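PDB 3R9T: EchA1_1 from Mycobacterium avium subsp. paratuberculosis, which probably hydrates enoyl-CoA thioesters to 3-hydroxyacyl-CoA in fatty acid metabolism, as a member of the enoyl-CoA hydratase/isomerase (crotonase) family. Local coordinates for residues 13-18 with 52-57; 101-106 with 209-214; 144-149 with 238-243. All coordinates share one frame; numbering follows the deposited sequence. Where two conformers were deposited one is given.

Contacts 1 and 2 are neighbours in the six-stranded sheet of the crotonase fold. Their centres are about 13 Å apart, strands 56-61 and 104-108 run side by side, and Val57 N meets Pro103 O. Contact 3 lies far from both, about 33 Å from contact 1 and about 28 Å from contact 2 between centres, where the benzoate pocket meets helix 230-243. Along the chain contact 1 closes before the others open, whereas the segments of contacts 2 and 3 alternate. Assembly brings the distant ends together: helix 208-218, used in contact 2, packs against the contact 3 region of a neighbouring subunit, so the helix beside the sheet of one subunit backs the pocket wall of another.

Contact 1 of 3, residues 13-18 with 52-57; sequences AERRGN and PEVRAV
Asn18 O receives two backbone N-H groups from the other segment. The bond from Arg55 N is short and nearly straight (2.7 Å, 173°) and lies in the carbonyl plane; the one from Ala56 N is long and weak. Asn18 follows Gly17 in the tight turn that joins strands 11-16 and 19-24, with Gly17 at a positive phi. The Asn18 carbonyl ties the hairpin end to the residues leading into strand 56-61. The Asn18 side chain crosses the root of Arg55, with Asn18 ND2 3.8 Å from Arg55 CG, while the guanidinium of Arg55 runs on to Asn206 O.

Arg15 makes the second half of the contact. Its chain bends at chi2 (-88°) and again at chi3, which folds the guanidinium back along the turn. There Arg15 NE reaches Gly17 O at 2.8 Å in the guanidinium plane. Arg15 NH2 forms a salt bridge with Glu53 OE1 (2.8 Å), although the hydrogen bond within it is weak and the two planes stand 76° apart. A water also links Arg15 NH1 to Glu53 OE1, and the guanidinium has a second anionic partner, Asp51, at NH1. Glu53 O lies over one guanidinium face, near its rim.

Val54 packs on Ala48 of helix 35-50, whereas Asn18, Arg55 and Ala56 all touch Thr204 of helix 192-204. Ala56 pairs with Met20, placing strand 56-61 beside strand 19-24.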
# COMPACT_ATOMS: atom_id res chain seq x y z
N ALA B 13 -5.40 -29.16 17.04
CA ALA B 13 -6.43 -28.75 16.09
C ALA B 13 -7.75 -29.26 16.61
O ALA B 13 -7.84 -30.41 17.08
CB ALA B 13 -6.15 -29.29 14.70
N GLU B 14 -8.76 -28.40 16.57
CA GLU B 14 -10.10 -28.73 17.02
C GLU B 14 -11.10 -28.06 16.07
O GLU B 14 -10.74 -27.12 15.37
CB GLU B 14 -10.30 -28.31 18.48
CG GLU B 14 -10.52 -26.84 18.76
CD GLU B 14 -10.91 -26.59 20.21
OE1 GLU B 14 -10.19 -27.05 21.12
OE2 GLU B 14 -11.95 -25.93 20.43
N ARG B 15 -12.32 -28.57 16.03
CA ARG B 15 -13.34 -28.03 15.14
C ARG B 15 -14.45 -27.37 15.95
O ARG B 15 -15.02 -27.99 16.85
CB ARG B 15 -13.90 -29.14 14.24
CG ARG B 15 -13.17 -29.28 12.91
CD ARG B 15 -13.78 -28.36 11.86
NE ARG B 15 -14.98 -28.95 11.26
CZ ARG B 15 -14.97 -29.89 10.32
NH1 ARG B 15 -13.83 -30.38 9.85
NH2 ARG B 15 -16.12 -30.36 9.86
N ARG B 16 -14.72 -26.10 15.65
CA ARG B 16 -15.90 -25.42 16.19
C ARG B 16 -16.83 -25.26 15.01
O ARG B 16 -16.69 -24.31 14.24
CB ARG B 16 -15.58 -24.03 16.74
CG ARG B 16 -14.51 -23.95 17.81
CD ARG B 16 -14.96 -24.52 19.13
NE ARG B 16 -13.88 -24.42 20.11
CZ ARG B 16 -13.76 -23.47 21.04
NH1 ARG B 16 -12.71 -23.50 21.86
NH2 ARG B 16 -14.66 -22.50 21.16
N GLY B 17 -17.76 -26.20 14.84
CA GLY B 17 -18.62 -26.20 13.66
C GLY B 17 -17.79 -26.31 12.39
O GLY B 17 -17.01 -27.25 12.25
N ASN B 18 -17.92 -25.34 11.48
CA ASN B 18 -17.16 -25.34 10.21
C ASN B 18 -15.83 -24.57 10.24
O ASN B 18 -15.24 -24.30 9.18
CB ASN B 18 -18.02 -24.84 9.05
CG ASN B 18 -18.52 -23.40 9.23
OD1 ASN B 18 -18.01 -22.63 10.04
ND2 ASN B 18 -19.54 -23.04 8.45
N PRO B 52 -13.77 -30.48 2.83
CA PRO B 52 -14.74 -29.46 2.43
C PRO B 52 -15.75 -29.11 3.55
O PRO B 52 -16.54 -28.19 3.37
CB PRO B 52 -15.45 -30.10 1.23
CG PRO B 52 -15.30 -31.57 1.42
CD PRO B 52 -14.20 -31.83 2.43
N GLU B 53 -15.73 -29.79 4.69
CA GLU B 53 -16.55 -29.34 5.81
C GLU B 53 -15.91 -28.15 6.56
O GLU B 53 -16.58 -27.48 7.35
CB GLU B 53 -16.82 -30.45 6.80
CG GLU B 53 -17.75 -31.56 6.33
CD GLU B 53 -18.11 -32.52 7.45
OE1 GLU B 53 -17.66 -32.30 8.60
OE2 GLU B 53 -18.85 -33.49 7.19
N VAL B 54 -14.62 -27.92 6.33
CA VAL B 54 -13.92 -26.76 6.90
C VAL B 54 -14.05 -25.53 5.99
O VAL B 54 -13.69 -25.57 4.82
CB VAL B 54 -12.43 -27.08 7.16
CG1 VAL B 54 -11.71 -25.84 7.66
CG2 VAL B 54 -12.28 -28.24 8.15
N ARG B 55 -14.57 -24.44 6.55
CA ARG B 55 -14.82 -23.19 5.81
C ARG B 55 -13.90 -22.03 6.19
O ARG B 55 -13.85 -21.02 5.48
CB ARG B 55 -16.27 -22.73 6.01
CG ARG B 55 -17.32 -23.66 5.42
CD ARG B 55 -17.23 -23.78 3.90
NE ARG B 55 -17.10 -22.45 3.33
CZ ARG B 55 -18.09 -21.59 3.09
NH1 ARG B 55 -19.36 -21.93 3.27
NH2 ARG B 55 -17.79 -20.38 2.62
N ALA B 56 -13.23 -22.16 7.33
CA ALA B 56 -12.32 -21.13 7.83
C ALA B 56 -11.39 -21.73 8.87
O ALA B 56 -11.70 -22.75 9.49
CB ALA B 56 -13.11 -19.97 8.43
N VAL B 57 -10.25 -21.07 9.07
CA VAL B 57 -9.27 -21.48 10.04
C VAL B 57 -8.94 -20.32 10.94
O VAL B 57 -8.70 -19.21 10.46
CB VAL B 57 -8.00 -21.91 9.33
CG1 VAL B 57 -6.86 -22.19 10.32
CG2 VAL B 57 -8.30 -23.13 8.46
O HOH W 1 -14.83 -33.23 8.55

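Contact 2 of 3, residues 101-106 with 209-214; sequences DKPTIA and LSVQAS
The Gln212 side chain runs from Asp101 O at its root to the Lys102 methylenes at its amide. Its CB sits 3.7 Å from Asp101 O. CG comes closer, with Gln212 CG 3.3 Å from Asp101 O and 3.8 Å from Asp101 CB. CG stands anti to the carbonyl carbon (chi1 -69°) and the chain is extended beyond it, which carries the amide past Asp101 and alongside the Lys102 side chain, pointing the same way. There Gln212 OE1 lies 3.8 Å from Lys102 CE; the ammonium itself goes on to Ala48 O and Val54 O.

Asp101 O is buried and has no hydrogen-bond partner in the model. What approaches it from the helix is carbon: besides the side chain, Gln212 CA makes a C-H...O contact with Asp101 O at 3.4 Å and 155°. The preceding residue, Val211, packs its CG1 on Pro103 CD at 3.8 Å, the two side chains crossing at about a right angle.

Ser210 of helix 208-218 hydrogen-bonds through OG to Leu143 O of a second subunit. Pro103 and Val211 share Ile203 of helix 192-204 as a neighbour. The contact thus sets helix 208-218 against the loop entering strand 104-108, which lies between strands 56-61 and 125-129 in the sheet.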
# COMPACT_ATOMS: atom_id res chain seq x y z
N ASP B 101 -6.73 -22.01 0.32
CA ASP B 101 -7.92 -21.40 -0.29
C ASP B 101 -8.92 -20.84 0.70
O ASP B 101 -9.83 -20.05 0.34
CB ASP B 101 -8.67 -22.50 -1.05
CG ASP B 101 -7.98 -22.93 -2.32
OD1 ASP B 101 -7.25 -22.11 -2.91
OD2 ASP B 101 -8.18 -24.09 -2.73
N LYS B 102 -8.84 -21.33 1.93
CA LYS B 102 -9.82 -20.97 2.95
C LYS B 102 -9.29 -19.84 3.82
O LYS B 102 -8.10 -19.74 4.06
CB LYS B 102 -10.14 -22.20 3.77
CG LYS B 102 -10.22 -23.46 2.90
CD LYS B 102 -11.46 -24.24 3.07
CE LYS B 102 -11.46 -25.49 2.18
NZ LYS B 102 -11.84 -26.69 2.94
N PRO B 103 -10.19 -18.97 4.29
CA PRO B 103 -9.75 -17.86 5.11
C PRO B 103 -9.06 -18.27 6.40
O PRO B 103 -9.49 -19.23 7.07
CB PRO B 103 -11.06 -17.10 5.41
CG PRO B 103 -12.14 -18.15 5.25
CD PRO B 103 -11.65 -18.99 4.12
N THR B 104 -8.00 -17.52 6.73
CA THR B 104 -7.25 -17.67 7.97
C THR B 104 -7.33 -16.40 8.82
O THR B 104 -7.18 -15.31 8.32
CB THR B 104 -5.78 -18.02 7.71
OG1 THR B 104 -5.16 -16.99 6.92
CG2 THR B 104 -5.67 -19.40 6.97
N ILE B 105 -7.59 -16.59 10.11
CA ILE B 105 -7.73 -15.51 11.05
C ILE B 105 -6.82 -15.81 12.21
O ILE B 105 -6.97 -16.84 12.87
CB ILE B 105 -9.18 -15.44 11.57
CG1 ILE B 105 -10.17 -15.31 10.42
CG2 ILE B 105 -9.30 -14.31 12.65
CD1 ILE B 105 -11.64 -15.55 10.86
N ALA B 106 -5.89 -14.91 12.49
CA ALA B 106 -5.06 -14.98 13.67
C ALA B 106 -5.81 -14.40 14.87
O ALA B 106 -6.26 -13.27 14.81
CB ALA B 106 -3.79 -14.21 13.44
N LEU B 209 -16.96 -21.20 -3.02
CA LEU B 209 -16.16 -21.05 -4.22
C LEU B 209 -15.79 -19.60 -4.52
O LEU B 209 -14.73 -19.32 -5.07
CB LEU B 209 -16.86 -21.65 -5.44
CG LEU B 209 -17.16 -23.15 -5.38
CD1 LEU B 209 -18.02 -23.55 -6.59
CD2 LEU B 209 -15.86 -23.95 -5.32
N SER B 210 -16.68 -18.68 -4.15
CA SER B 210 -16.43 -17.24 -4.31
C SER B 210 -15.34 -16.77 -3.36
O SER B 210 -14.49 -15.98 -3.74
CB SER B 210 -17.70 -16.45 -4.01
OG SER B 210 -18.73 -16.76 -4.91
N VAL B 211 -15.38 -17.23 -2.12
CA VAL B 211 -14.38 -16.82 -1.11
C VAL B 211 -12.98 -17.33 -1.52
O VAL B 211 -11.98 -16.59 -1.48
CB VAL B 211 -14.79 -17.33 0.31
CG1 VAL B 211 -13.62 -17.21 1.34
CG2 VAL B 211 -16.05 -16.61 0.81
N GLN B 212 -12.96 -18.59 -1.94
CA GLN B 212 -11.74 -19.29 -2.37
C GLN B 212 -11.14 -18.61 -3.60
O GLN B 212 -9.94 -18.30 -3.63
CB GLN B 212 -12.03 -20.77 -2.61
CG GLN B 212 -12.31 -21.45 -1.30
CD GLN B 212 -12.89 -22.84 -1.37
OE1 GLN B 212 -13.38 -23.34 -0.35
NE2 GLN B 212 -12.84 -23.47 -2.52
N ALA B 213 -11.99 -18.33 -4.58
CA ALA B 213 -11.53 -17.67 -5.80
C ALA B 213 -11.03 -16.25 -5.49
O ALA B 213 -10.03 -15.79 -6.05
CB ALA B 213 -12.63 -17.61 -6.84
N SER B 214 -11.75 -15.55 -4.61
CA SER B 214 -11.36 -14.18 -4.24
C SER B 214 -9.99 -14.17 -3.58
O SER B 214 -9.17 -13.31 -3.87
CB SER B 214 -12.39 -13.53 -3.29
OG SER B 214 -13.62 -13.35 -3.94

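Contact 3 of 3, residues 144-149 with 238-243; sequences IAAAGG and REMRAL. With BEZ (benzoic acid), chain E.
Ile144 and Ala146 press against helix 230-243 from a loop of the crotonase fold, the one that joins strand 133-135 to helix 149-156 and lines the benzoate pocket. The loop is shaped by an inverse gamma turn centred on Ala145, with a weak bond from Ala146 N to Ile144 O, and by Gly148, which has a positive phi and sits at the N-cap position before helix 149-156.

Apolar packing joins the two segments. Ile144 CG2 meets Leu243 CD1 at 3.6 Å, while Ile144 CG1 lies chiefly against Met240 SD, 3.7 Å away. The Ile144 and Met240 side chains run alongside in opposite senses, while Ile144 and Leu243 cross nearly at right angles. Ala146 CB rests against the bent Met240 chain, 3.6 Å from Met240 CG and 3.7 Å from Met240 CE. Ile144 N, buried here, has no partner in the model.

Between the two segments there is no polar bond; N-H groups of the loop go to Glu118 and the ligand. Gly149 N bonds to Glu118 OE2, another pocket residue's carboxylate, and Ala147 N is shared between benzoate O1 and, weakly, the same Glu118 oxygen. On the helix, Glu239 turns its end away from Ile144 to a salt bridge with Arg216 of the third subunit, whose Ser214 and Leu209 pack on Ile144 and Leu243. The pocket wall is therefore partly backed by the subunit interface.

Ligand contacts come from both segments. The Ala147 N-H donates to the benzoate carboxylate, Ala147 N to O1 3.2 Å with an angle of 147°. At the other end of the ligand, the turn of the methionine chain at chi3 (-92°) brings Met240 CE to 3.9 Å from ring atom C4.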
# COMPACT_ATOMS: atom_id res chain seq x y z
N ILE B 144 17.27 -11.35 11.36
CA ILE B 144 16.22 -10.54 10.71
C ILE B 144 14.91 -11.30 10.78
O ILE B 144 14.89 -12.47 11.14
CB ILE B 144 16.52 -10.21 9.22
CG1 ILE B 144 16.75 -11.48 8.37
CG2 ILE B 144 17.69 -9.17 9.08
CD1 ILE B 144 16.88 -11.21 6.88
N ALA B 145 13.82 -10.60 10.44
CA ALA B 145 12.49 -11.20 10.34
C ALA B 145 12.44 -12.04 9.07
O ALA B 145 11.93 -11.61 8.04
CB ALA B 145 11.39 -10.11 10.34
N ALA B 146 12.99 -13.26 9.19
CA ALA B 146 13.21 -14.16 8.07
C ALA B 146 11.96 -14.90 7.65
O ALA B 146 11.92 -15.47 6.56
CB ALA B 146 14.35 -15.16 8.39
N ALA B 147 10.94 -14.90 8.51
CA ALA B 147 9.66 -15.58 8.23
C ALA B 147 8.64 -14.67 7.52
O ALA B 147 7.43 -14.75 7.79
CB ALA B 147 9.07 -16.13 9.55
N GLY B 148 9.13 -13.88 6.57
CA GLY B 148 8.28 -12.99 5.77
C GLY B 148 8.19 -11.55 6.25
O GLY B 148 7.70 -10.68 5.52
N GLY B 149 8.62 -11.26 7.47
CA GLY B 149 8.34 -9.95 8.06
C GLY B 149 9.05 -8.81 7.32
O GLY B 149 8.50 -7.73 7.14
N ARG B 238 18.85 -15.36 0.83
CA ARG B 238 20.20 -14.88 0.48
C ARG B 238 20.86 -14.12 1.63
O ARG B 238 22.03 -14.35 1.96
CB ARG B 238 20.08 -14.01 -0.78
CG ARG B 238 21.26 -13.12 -1.18
CD ARG B 238 20.95 -12.48 -2.56
NE ARG B 238 20.43 -11.11 -2.51
CZ ARG B 238 19.63 -10.56 -3.43
NH1 ARG B 238 19.18 -11.27 -4.47
NH2 ARG B 238 19.25 -9.29 -3.30
N GLU B 239 20.10 -13.22 2.25
CA GLU B 239 20.64 -12.38 3.32
C GLU B 239 20.85 -13.20 4.59
O GLU B 239 21.86 -13.01 5.27
CB GLU B 239 19.74 -11.17 3.61
CG GLU B 239 19.55 -10.20 2.47
CD GLU B 239 20.74 -9.30 2.23
OE1 GLU B 239 21.70 -9.34 3.03
OE2 GLU B 239 20.70 -8.54 1.25
N MET B 240 19.94 -14.12 4.89
CA MET B 240 20.04 -14.93 6.12
C MET B 240 21.25 -15.83 6.11
O MET B 240 21.90 -16.02 7.14
CB MET B 240 18.80 -15.80 6.32
CG MET B 240 17.73 -15.14 7.14
SD MET B 240 18.17 -14.82 8.87
CE MET B 240 17.58 -16.27 9.76
N ARG B 241 21.52 -16.41 4.95
CA ARG B 241 22.69 -17.25 4.78
C ARG B 241 23.96 -16.51 5.21
O ARG B 241 24.77 -17.04 5.97
CB ARG B 241 22.78 -17.78 3.34
CG ARG B 241 21.87 -18.99 3.13
CD ARG B 241 22.12 -19.79 1.86
NE ARG B 241 21.00 -20.72 1.65
CZ ARG B 241 20.79 -21.85 2.33
NH1 ARG B 241 19.72 -22.60 2.05
NH2 ARG B 241 21.62 -22.25 3.29
N ALA B 242 24.11 -15.26 4.75
CA ALA B 242 25.25 -14.44 5.14
C ALA B 242 25.21 -14.07 6.63
O ALA B 242 26.22 -14.20 7.33
CB ALA B 242 25.31 -13.18 4.30
N LEU B 243 24.05 -13.64 7.11
CA LEU B 243 23.89 -13.22 8.51
C LEU B 243 24.10 -14.32 9.53
O LEU B 243 24.71 -14.10 10.59
CB LEU B 243 22.49 -12.66 8.76
CG LEU B 243 22.17 -11.30 8.18
CD1 LEU B 243 20.67 -11.03 8.32
CD2 LEU B 243 22.99 -10.23 8.87
C BEZ E . 12.24 -14.73 12.56
O1 BEZ E . 11.46 -14.60 11.61
O2 BEZ E . 12.14 -14.00 13.56
C1 BEZ E . 13.26 -15.82 12.49
C2 BEZ E . 13.05 -16.88 11.62
C3 BEZ E . 13.99 -17.90 11.54
C4 BEZ E . 15.13 -17.86 12.33
C5 BEZ E . 15.34 -16.80 13.21
C6 BEZ E . 14.40 -15.77 13.29